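Local coordinates for protein CrmK (Actinoalloteichus sp. WH1-2216-6, PDB 5I1V) that is a flavin-dependent oxidase with covalently bound FAD that takes part in recycling a shunt product during caerulomycin biosynthesis, at residues 228-233 / 278-283; 265-270 / 376-381; 344-349 / 399-404. All blocks are in the same frame, centred on the assembly; numbering follows the deposited sequence. Where two conformers were deposited one is given.

Contact 1 (228-233 / 278-283)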
loop_
_atom_site.group_PDB
_atom_site.type_symbol
_atom_site.label_atom_id
_atom_site.label_comp_id
_atom_site.label_asym_id
_atom_site.label_seq_id
_atom_site.Cartn_x
_atom_site.Cartn_y
_atom_site.Cartn_z
ATOM N N VAL A 228 18.225 -10.685 -7.471
ATOM C CA VAL A 228 19.201 -11.740 -7.312
ATOM C C VAL A 228 19.006 -12.317 -5.933
ATOM O O VAL A 228 18.709 -11.591 -5.021
ATOM C CB VAL A 228 20.597 -11.148 -7.449
ATOM C CG1 VAL A 228 21.660 -12.232 -7.412
ATOM C CG2 VAL A 228 20.712 -10.407 -8.756
ATOM N N SER A 229 19.180 -13.624 -5.759
ATOM C CA SER A 229 19.238 -14.210 -4.424
ATOM C C SER A 229 20.305 -15.292 -4.371
ATOM O O SER A 229 20.526 -15.984 -5.357
ATOM C CB SER A 229 17.896 -14.818 -4.046
ATOM O OG SER A 229 17.437 -15.617 -5.107
ATOM N N TRP A 230 20.959 -15.417 -3.218
ATOM C CA TRP A 230 21.976 -16.439 -2.992
ATOM C C TRP A 230 21.497 -17.328 -1.851
ATOM O O TRP A 230 21.124 -16.840 -0.802
ATOM C CB TRP A 230 23.315 -15.824 -2.588
ATOM C CG TRP A 230 24.009 -15.005 -3.591
ATOM C CD1 TRP A 230 25.059 -15.392 -4.370
ATOM C CD2 TRP A 230 23.759 -13.627 -3.895
ATOM N NE1 TRP A 230 25.462 -14.354 -5.166
ATOM C CE2 TRP A 230 24.680 -13.254 -4.894
ATOM C CE3 TRP A 230 22.810 -12.684 -3.450
ATOM C CZ2 TRP A 230 24.710 -11.961 -5.450
ATOM C CZ3 TRP A 230 22.855 -11.402 -3.973
ATOM C CH2 TRP A 230 23.810 -11.048 -4.966
ATOM N N SER A 231 21.525 -18.647 -2.033
ATOM C CA SER A 231 20.939 -19.529 -1.026
ATOM C C SER A 231 21.835 -19.595 0.195
ATOM O O SER A 231 23.047 -19.845 0.070
ATOM C CB SER A 231 20.698 -20.945 -1.600
ATOM O OG SER A 231 20.354 -21.838 -0.542
ATOM N N TRP A 232 21.251 -19.421 1.382
ATOM C CA TRP A 232 21.986 -19.612 2.614
ATOM C C TRP A 232 22.482 -21.091 2.760
ATOM O O TRP A 232 23.522 -21.341 3.357
ATOM C CB TRP A 232 21.142 -19.259 3.844
ATOM C CG TRP A 232 21.487 -17.913 4.382
ATOM C CD1 TRP A 232 20.746 -16.749 4.263
ATOM C CD2 TRP A 232 22.670 -17.563 5.108
ATOM N NE1 TRP A 232 21.411 -15.721 4.869
ATOM C CE2 TRP A 232 22.586 -16.185 5.396
ATOM C CE3 TRP A 232 23.792 -18.282 5.551
ATOM C CZ2 TRP A 232 23.574 -15.512 6.104
ATOM C CZ3 TRP A 232 24.788 -17.610 6.269
ATOM C CH2 TRP A 232 24.664 -16.233 6.539
ATOM N N ALA A 233 21.717 -22.023 2.228
ATOM C CA ALA A 233 22.081 -23.458 2.318
ATOM C C ALA A 233 23.410 -23.738 1.617
ATOM O O ALA A 233 24.041 -24.778 1.856
ATOM C CB ALA A 233 20.979 -24.295 1.700
ATOM N N LEU A 278 20.321 -14.525 0.835
ATOM C CA LEU A 278 20.687 -13.100 0.700
ATOM C C LEU A 278 19.984 -12.620 -0.544
ATOM O O LEU A 278 19.717 -13.414 -1.415
ATOM C CB LEU A 278 22.175 -12.913 0.461
ATOM C CG LEU A 278 23.244 -12.942 1.560
ATOM C CD1 LEU A 278 22.804 -13.430 2.903
ATOM C CD2 LEU A 278 24.480 -13.695 1.118
ATOM N N ALA A 279 19.646 -11.319 -0.634
ATOM C CA ALA A 279 18.872 -10.853 -1.756
ATOM C C ALA A 279 19.463 -9.526 -2.222
ATOM O O ALA A 279 19.978 -8.765 -1.426
ATOM C CB ALA A 279 17.419 -10.662 -1.344
ATOM N N MET A 280 19.455 -9.277 -3.514
ATOM C CA MET A 280 19.833 -7.968 -4.001
ATOM C C MET A 280 18.896 -7.524 -5.096
ATOM O O MET A 280 18.438 -8.344 -5.894
ATOM C CB MET A 280 21.271 -7.956 -4.494
ATOM C CG MET A 280 21.620 -6.682 -5.256
ATOM S SD MET A 280 23.287 -6.751 -5.863
ATOM C CE MET A 280 22.957 -7.615 -7.383
ATOM N N HIS A 281 18.585 -6.225 -5.101
ATOM C CA HIS A 281 17.940 -5.655 -6.270
ATOM C C HIS A 281 18.800 -4.540 -6.833
ATOM O O HIS A 281 19.474 -3.811 -6.112
ATOM C CB HIS A 281 16.510 -5.185 -5.998
ATOM C CG HIS A 281 16.403 -4.166 -4.917
ATOM N ND1 HIS A 281 16.057 -4.495 -3.628
ATOM C CD2 HIS A 281 16.622 -2.833 -4.923
ATOM C CE1 HIS A 281 16.045 -3.403 -2.886
ATOM N NE2 HIS A 281 16.377 -2.379 -3.648
ATOM N N ALA A 282 18.828 -4.477 -8.156
ATOM C CA ALA A 282 19.564 -3.466 -8.868
ATOM C C ALA A 282 18.769 -2.966 -10.044
ATOM O O ALA A 282 17.917 -3.703 -10.610
ATOM C CB ALA A 282 20.909 -3.990 -9.306
ATOM N N GLN A 283 19.000 -1.694 -10.379
ATOM C CA GLN A 283 18.293 -1.042 -11.443
ATOM C C GLN A 283 19.191 -0.044 -12.094
ATOM O O GLN A 283 20.051 0.507 -11.459
ATOM C CB GLN A 283 16.992 -0.351 -10.929
ATOM C CG GLN A 283 17.240 0.770 -9.939
ATOM C CD GLN A 283 16.013 1.399 -9.292
ATOM O OE1 GLN A 283 15.203 0.746 -8.699
ATOM N NE2 GLN A 283 15.918 2.704 -9.376
#

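Contact 2 (265-270 / 376-381)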
loop_
_atom_site.group_PDB
_atom_site.type_symbol
_atom_site.label_atom_id
_atom_site.label_comp_id
_atom_site.label_asym_id
_atom_site.label_seq_id
_atom_site.Cartn_x
_atom_site.Cartn_y
_atom_site.Cartn_z
ATOM N N TYR A 265 21.757 1.694 -9.431
ATOM C CA TYR A 265 21.457 1.718 -7.993
ATOM C C TYR A 265 21.238 0.284 -7.552
ATOM O O TYR A 265 20.451 -0.444 -8.154
ATOM C CB TYR A 265 20.160 2.507 -7.737
ATOM C CG TYR A 265 19.592 2.288 -6.352
ATOM C CD1 TYR A 265 20.183 2.891 -5.235
ATOM C CD2 TYR A 265 18.486 1.468 -6.147
ATOM C CE1 TYR A 265 19.697 2.684 -3.967
ATOM C CE2 TYR A 265 18.005 1.228 -4.869
ATOM C CZ TYR A 265 18.619 1.848 -3.782
ATOM O OH TYR A 265 18.124 1.646 -2.511
ATOM N N ALA A 266 21.887 -0.106 -6.474
ATOM C CA ALA A 266 21.694 -1.456 -5.961
ATOM C C ALA A 266 21.624 -1.526 -4.452
ATOM O O ALA A 266 22.290 -0.744 -3.748
ATOM C CB ALA A 266 22.793 -2.344 -6.486
ATOM N N LEU A 267 20.810 -2.463 -3.965
ATOM C CA LEU A 267 20.677 -2.713 -2.548
ATOM C C LEU A 267 20.902 -4.203 -2.278
ATOM O O LEU A 267 20.233 -5.043 -2.858
ATOM C CB LEU A 267 19.297 -2.300 -2.084
ATOM C CG LEU A 267 19.039 -2.327 -0.578
ATOM C CD1 LEU A 267 18.116 -1.207 -0.102
ATOM C CD2 LEU A 267 18.410 -3.633 -0.190
ATOM N N LEU A 268 21.810 -4.495 -1.357
ATOM C CA LEU A 268 22.129 -5.868 -0.966
ATOM C C LEU A 268 21.531 -6.123 0.426
ATOM O O LEU A 268 21.836 -5.421 1.346
ATOM C CB LEU A 268 23.623 -6.011 -0.909
ATOM C CG LEU A 268 24.135 -7.379 -0.461
ATOM C CD1 LEU A 268 23.674 -8.476 -1.413
ATOM C CD2 LEU A 268 25.647 -7.259 -0.372
ATOM N N GLU A 269 20.654 -7.101 0.568
ATOM C CA GLU A 269 20.041 -7.379 1.856
ATOM C C GLU A 269 20.649 -8.668 2.366
ATOM O O GLU A 269 20.418 -9.735 1.794
ATOM C CB GLU A 269 18.547 -7.594 1.743
ATOM C CG GLU A 269 17.777 -6.416 1.214
ATOM C CD GLU A 269 16.263 -6.600 1.336
ATOM O OE1 GLU A 269 15.607 -6.751 0.281
ATOM O OE2 GLU A 269 15.738 -6.604 2.490
ATOM N N CYS A 270 21.373 -8.558 3.457
ATOM C CA CYS A 270 21.971 -9.717 4.085
ATOM C C CYS A 270 21.155 -10.171 5.288
ATOM O O CYS A 270 21.454 -9.807 6.401
ATOM C CB CYS A 270 23.376 -9.355 4.531
ATOM S SG CYS A 270 24.378 -8.717 3.184
ATOM N N GLU A 376 21.600 -4.395 5.614
ATOM C CA GLU A 376 21.555 -4.008 4.218
ATOM C C GLU A 376 22.640 -3.025 3.877
ATOM O O GLU A 376 22.971 -2.144 4.671
ATOM C CB GLU A 376 20.210 -3.341 3.876
ATOM C CG GLU A 376 18.966 -4.069 4.302
ATOM C CD GLU A 376 17.665 -3.340 3.883
ATOM O OE1 GLU A 376 17.672 -2.102 3.620
ATOM O OE2 GLU A 376 16.618 -4.020 3.828
ATOM N N TYR A 377 23.154 -3.162 2.659
ATOM C CA TYR A 377 24.097 -2.219 2.089
ATOM C C TYR A 377 23.416 -1.491 0.938
ATOM O O TYR A 377 22.972 -2.099 -0.010
ATOM C CB TYR A 377 25.317 -2.965 1.574
ATOM C CG TYR A 377 26.140 -3.581 2.647
ATOM C CD1 TYR A 377 27.158 -2.865 3.247
ATOM C CD2 TYR A 377 25.937 -4.887 3.044
ATOM C CE1 TYR A 377 27.951 -3.426 4.210
ATOM C CE2 TYR A 377 26.732 -5.455 4.017
ATOM C CZ TYR A 377 27.750 -4.725 4.575
ATOM O OH TYR A 377 28.527 -5.278 5.557
ATOM N N ILE A 378 23.368 -0.176 1.022
ATOM C CA ILE A 378 22.553 0.651 0.126
ATOM C C ILE A 378 23.418 1.645 -0.637
ATOM O O ILE A 378 24.037 2.496 -0.043
ATOM C CB ILE A 378 21.528 1.461 0.953
ATOM C CG1 ILE A 378 20.710 0.523 1.840
ATOM C CG2 ILE A 378 20.603 2.274 0.032
ATOM C CD1 ILE A 378 20.077 1.158 3.051
ATOM N N ALA A 379 23.441 1.525 -1.949
ATOM C CA ALA A 379 24.200 2.393 -2.813
ATOM C C ALA A 379 23.724 3.842 -2.600
ATOM O O ALA A 379 22.560 4.060 -2.322
ATOM C CB ALA A 379 23.985 1.992 -4.239
ATOM N N TYR A 380 24.668 4.779 -2.626
ATOM C CA TYR A 380 24.417 6.198 -2.300
ATOM C C TYR A 380 25.454 7.054 -3.013
ATOM O O TYR A 380 26.121 6.564 -3.930
ATOM C CB TYR A 380 24.514 6.350 -0.781
ATOM C CG TYR A 380 23.967 7.596 -0.143
ATOM C CD1 TYR A 380 22.630 7.979 -0.267
ATOM C CD2 TYR A 380 24.792 8.393 0.603
ATOM C CE1 TYR A 380 22.171 9.126 0.357
ATOM C CE2 TYR A 380 24.346 9.521 1.252
ATOM C CZ TYR A 380 23.021 9.888 1.125
ATOM O OH TYR A 380 22.598 11.048 1.758
ATOM N N GLY A 381 25.574 8.336 -2.632
ATOM C CA GLY A 381 26.550 9.208 -3.244
ATOM C C GLY A 381 26.008 9.843 -4.498
ATOM O O GLY A 381 24.888 10.416 -4.487
#

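Contact 3 (344-349 / 399-404)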
loop_
_atom_site.group_PDB
_atom_site.type_symbol
_atom_site.label_atom_id
_atom_site.label_comp_id
_atom_site.label_asym_id
_atom_site.label_seq_id
_atom_site.Cartn_x
_atom_site.Cartn_y
_atom_site.Cartn_z
ATOM N N SER A 344 21.502 2.184 12.001
ATOM C CA SER A 344 22.018 2.830 10.838
ATOM C C SER A 344 23.506 3.074 11.018
ATOM O O SER A 344 23.957 3.314 12.139
ATOM C CB SER A 344 21.243 4.147 10.687
ATOM O OG SER A 344 22.021 5.174 10.165
ATOM N N ALA A 345 24.258 2.987 9.928
ATOM C CA ALA A 345 25.715 3.288 9.904
ATOM C C ALA A 345 26.091 3.596 8.446
ATOM O O ALA A 345 25.835 2.813 7.542
ATOM C CB ALA A 345 26.572 2.142 10.477
ATOM N N ASP A 346 26.695 4.737 8.216
ATOM C CA ASP A 346 27.085 5.132 6.864
ATOM C C ASP A 346 28.577 5.110 6.684
ATOM O O ASP A 346 29.296 5.395 7.618
ATOM C CB ASP A 346 26.525 6.531 6.576
ATOM C CG ASP A 346 25.014 6.551 6.665
ATOM O OD1 ASP A 346 24.414 5.415 6.744
ATOM O OD2 ASP A 346 24.446 7.675 6.673
ATOM N N LEU A 347 29.008 4.781 5.465
ATOM C CA LEU A 347 30.399 4.387 5.157
ATOM C C LEU A 347 30.934 5.233 4.022
ATOM O O LEU A 347 30.183 5.606 3.103
ATOM C CB LEU A 347 30.469 2.934 4.678
ATOM C CG LEU A 347 30.138 1.816 5.664
ATOM C CD1 LEU A 347 29.909 0.515 4.916
ATOM C CD2 LEU A 347 31.253 1.652 6.692
ATOM N N ARG A 348 32.227 5.510 4.062
ATOM C CA ARG A 348 32.909 6.129 2.903
ATOM C C ARG A 348 34.128 5.275 2.539
ATOM O O ARG A 348 34.912 5.641 1.675
ATOM C CB ARG A 348 33.319 7.575 3.192
ATOM C CG ARG A 348 34.188 7.707 4.440
ATOM C CD ARG A 348 34.328 9.138 4.939
ATOM N NE ARG A 348 35.221 9.886 4.078
ATOM C CZ ARG A 348 34.851 10.738 3.118
ATOM N NH1 ARG A 348 33.567 11.022 2.867
ATOM N NH2 ARG A 348 35.799 11.337 2.398
ATOM N N GLY A 349 34.237 4.124 3.190
ATOM C CA GLY A 349 35.276 3.136 2.925
ATOM C C GLY A 349 34.657 1.787 3.217
ATOM O O GLY A 349 33.491 1.713 3.689
ATOM N N SER A 399 29.437 7.391 0.986
ATOM C CA SER A 399 29.377 6.761 -0.318
ATOM C C SER A 399 28.297 5.711 -0.337
ATOM O O SER A 399 27.779 5.364 -1.388
ATOM C CB SER A 399 30.714 6.042 -0.617
ATOM O OG SER A 399 31.756 6.975 -0.655
ATOM N N LEU A 400 27.995 5.187 0.847
ATOM C CA LEU A 400 27.233 3.989 0.993
ATOM C C LEU A 400 26.529 4.041 2.365
ATOM O O LEU A 400 27.103 4.522 3.330
ATOM C CB LEU A 400 28.179 2.785 0.884
ATOM C CG LEU A 400 27.426 1.493 0.644
ATOM C CD1 LEU A 400 28.057 0.643 -0.425
ATOM C CD2 LEU A 400 27.304 0.748 1.963
ATOM N N LYS A 401 25.280 3.627 2.406
ATOM C CA LYS A 401 24.522 3.555 3.629
ATOM C C LYS A 401 24.308 2.096 4.030
ATOM O O LYS A 401 24.248 1.192 3.166
ATOM C CB LYS A 401 23.186 4.248 3.487
ATOM C CG LYS A 401 23.282 5.734 3.253
ATOM C CD LYS A 401 21.906 6.375 3.268
ATOM C CE LYS A 401 21.935 7.792 3.810
ATOM N NZ LYS A 401 22.093 7.777 5.275
ATOM N N THR A 402 24.250 1.857 5.338
ATOM C CA THR A 402 23.898 0.544 5.843
ATOM C C THR A 402 22.801 0.723 6.903
ATOM O O THR A 402 22.750 1.726 7.605
ATOM C CB THR A 402 25.083 -0.246 6.451
ATOM O OG1 THR A 402 25.346 0.230 7.775
ATOM C CG2 THR A 402 26.334 -0.161 5.551
ATOM N N PHE A 403 21.955 -0.285 6.979
ATOM C CA PHE A 403 20.727 -0.288 7.723
ATOM C C PHE A 403 20.641 -1.689 8.351
ATOM O O PHE A 403 21.054 -2.668 7.725
ATOM C CB PHE A 403 19.610 -0.042 6.705
ATOM C CG PHE A 403 18.232 -0.106 7.272
ATOM C CD1 PHE A 403 17.809 0.844 8.195
ATOM C CD2 PHE A 403 17.351 -1.083 6.876
ATOM C CE1 PHE A 403 16.523 0.790 8.722
ATOM C CE2 PHE A 403 16.063 -1.138 7.391
ATOM C CZ PHE A 403 15.649 -0.199 8.318
ATOM N N TYR A 404 20.150 -1.763 9.588
ATOM C CA TYR A 404 19.974 -2.990 10.343
ATOM C C TYR A 404 18.531 -2.997 10.818
ATOM O O TYR A 404 18.029 -1.940 11.252
ATOM C CB TYR A 404 20.839 -3.004 11.586
ATOM C CG TYR A 404 22.303 -2.890 11.332
ATOM C CD1 TYR A 404 22.872 -1.737 10.799
ATOM C CD2 TYR A 404 23.159 -3.944 11.657
ATOM C CE1 TYR A 404 24.246 -1.641 10.595
ATOM C CE2 TYR A 404 24.515 -3.855 11.425
ATOM C CZ TYR A 404 25.059 -2.726 10.898
ATOM O OH TYR A 404 26.435 -2.683 10.745
HETATM O O HOH W 1 22.051 4.387 7.378
#

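Contact 1 (228-233 / 278-283)
Val228 to Trp230 pair with Leu278 to Met280 as antiparallel strands, their axes 4.6 Å apart at closest and 166° between directions. Two hydrogen-bonded pairs, Val228 with Met280 and Trp230 with Leu278, flank the non-hydrogen-bonded pair of Ser229 and Ala279. Each outer pair is joined by two bonds; in the first, Val228 N gives to Met280 O at 2.8 Å and Met280 N returns one to Val228 O. At the middle pair the Ser229 CA approaches Leu278 O to 3.1 Å in a CA-H...O contact.

The side chains of Val228, Trp230, Leu278 and Met280 share one face of the sheet. The indole of Trp230 reaches diagonally over to the second strand, where Met280 CB meets its edge, 3.8 Å from CZ3 and in the ring plane. Val228 CG1 rests on one face of the same ring, offset toward the rim, so the indole is held by both strands. Met280 turns at its thioether (chi3 86°), which brings CE to 3.8 Å from Val228 CG2. Just past the end of strand 228-231, the Trp232 ring is met obliquely by Leu278 CD1, 3.3 Å from Trp232 NE1, whose N-H is bonded to Phe271 O.

This apolar face packs against helices 237-253 and 291-303: Leu243 touches Trp230 and Leu278, while Leu299 touches Val228 and Met280. Strand 265-271 continues the sheet beyond 277-285.

Contact 2 (265-270 / 376-381)
The Tyr265 ring turns its edge to the other strand, with Ala379 O 3.6 Å from CE1 and Ile378 CG2 beside the hydroxyl, near the ring plane. Tyr377 likewise offers an edge: Cys270 SG sits near its plane in a sulfur-aromatic contact, 4.1 Å from CE2, and Leu268 CD2 approaches obliquely. These rings belong to an antiparallel pairing in the middle of the large sheet of this FAD-linked oxidase, and they project from its two faces. Tyr265 lies against Phe123, an FAD-binding residue, whereas Tyr377 packs on Phe247 and Leu248 of helix 237-253 and bonds through its hydroxyl to His351.

Leu268 and Tyr377 exchange two backbone hydrogen bonds, and Ala379 N gives a third to Ala266 O. On the Tyr265 side, Leu267 lies alongside Ile378, CD1 to CG1 3.7 Å, and Ile378 also touches Tyr138, another FAD-binding residue.

Farther along this face, like first torsions (chi1 -61° in Glu269 and -50° in Glu376) send two extended chains the same way from paired positions, which brings these like-charged groups unusually close. Their carboxylate planes stand 80° apart, and Glu269 OE2 comes to 3.0 Å from Glu376 OE2.

Contact 3 (344-349 / 399-404)
A classic beta bulge ends this antiparallel pairing, with Ser399 and Leu400 both facing Leu347, in the part of the large sheet close to the flavin. Leu347 O accepts from both residues of the bulge, Ser399 N at 2.9 Å and Leu400 N at 3.2 Å, and Leu347 N gives a bond to Leu400 O. Ala345 O is also gripped twice, by Thr402 N and by Thr402 OG1, the latter at 2.6 Å. A chi1 of 79° sets that hydroxyl between the backbone N and carbonyl carbon of Thr402, turning it to the neighbouring strand, while Thr402 CG2 packs on Leu347 CD1.

On the other face Asp346 and Lys401 lie alongside each other in a salt bridge, Lys401 NZ to Asp346 OD2 2.7 Å. The ammonium arrives on the syn side but 35° out of the carboxylate plane. The other oxygen, Asp346 OD1, accepts from a water that also donates to Thr402 O and accepts from Ser344 OG at 2.9 Å; Ser344 OG is also hydrogen-bonded to Tyr446 N.

Lys401 further makes cation-pi contacts with Tyr380 and FAD-binding Tyr446. Its side chain comes to about 7 Å from the bound FAD, and the ion pair and two rings together fix where its ammonium sits.

In the fold
All three contacts lie in one antiparallel sheet, which runs in the order 311-318, 222-231, 277-285, 265-271, 374-379, 400-408, 339-347 and 442-444. Along the chain contact 1 closes before contact 3 opens; the segments of contact 2 alternate with those of each. Centres of contacts 1 and 2 are 12 Å apart, bridged by probable bonds such as Ala279 O to Glu269 N, and those of contacts 2 and 3 are 9 Å apart, bridged by Ile378 N to Lys401 O. Helix 237-253 backs one face at all three contacts, while from the other face contacts 2 and 3 send Tyr265, Ile378 and Lys401 toward FAD-binding residues; contact 1 lies away from that site.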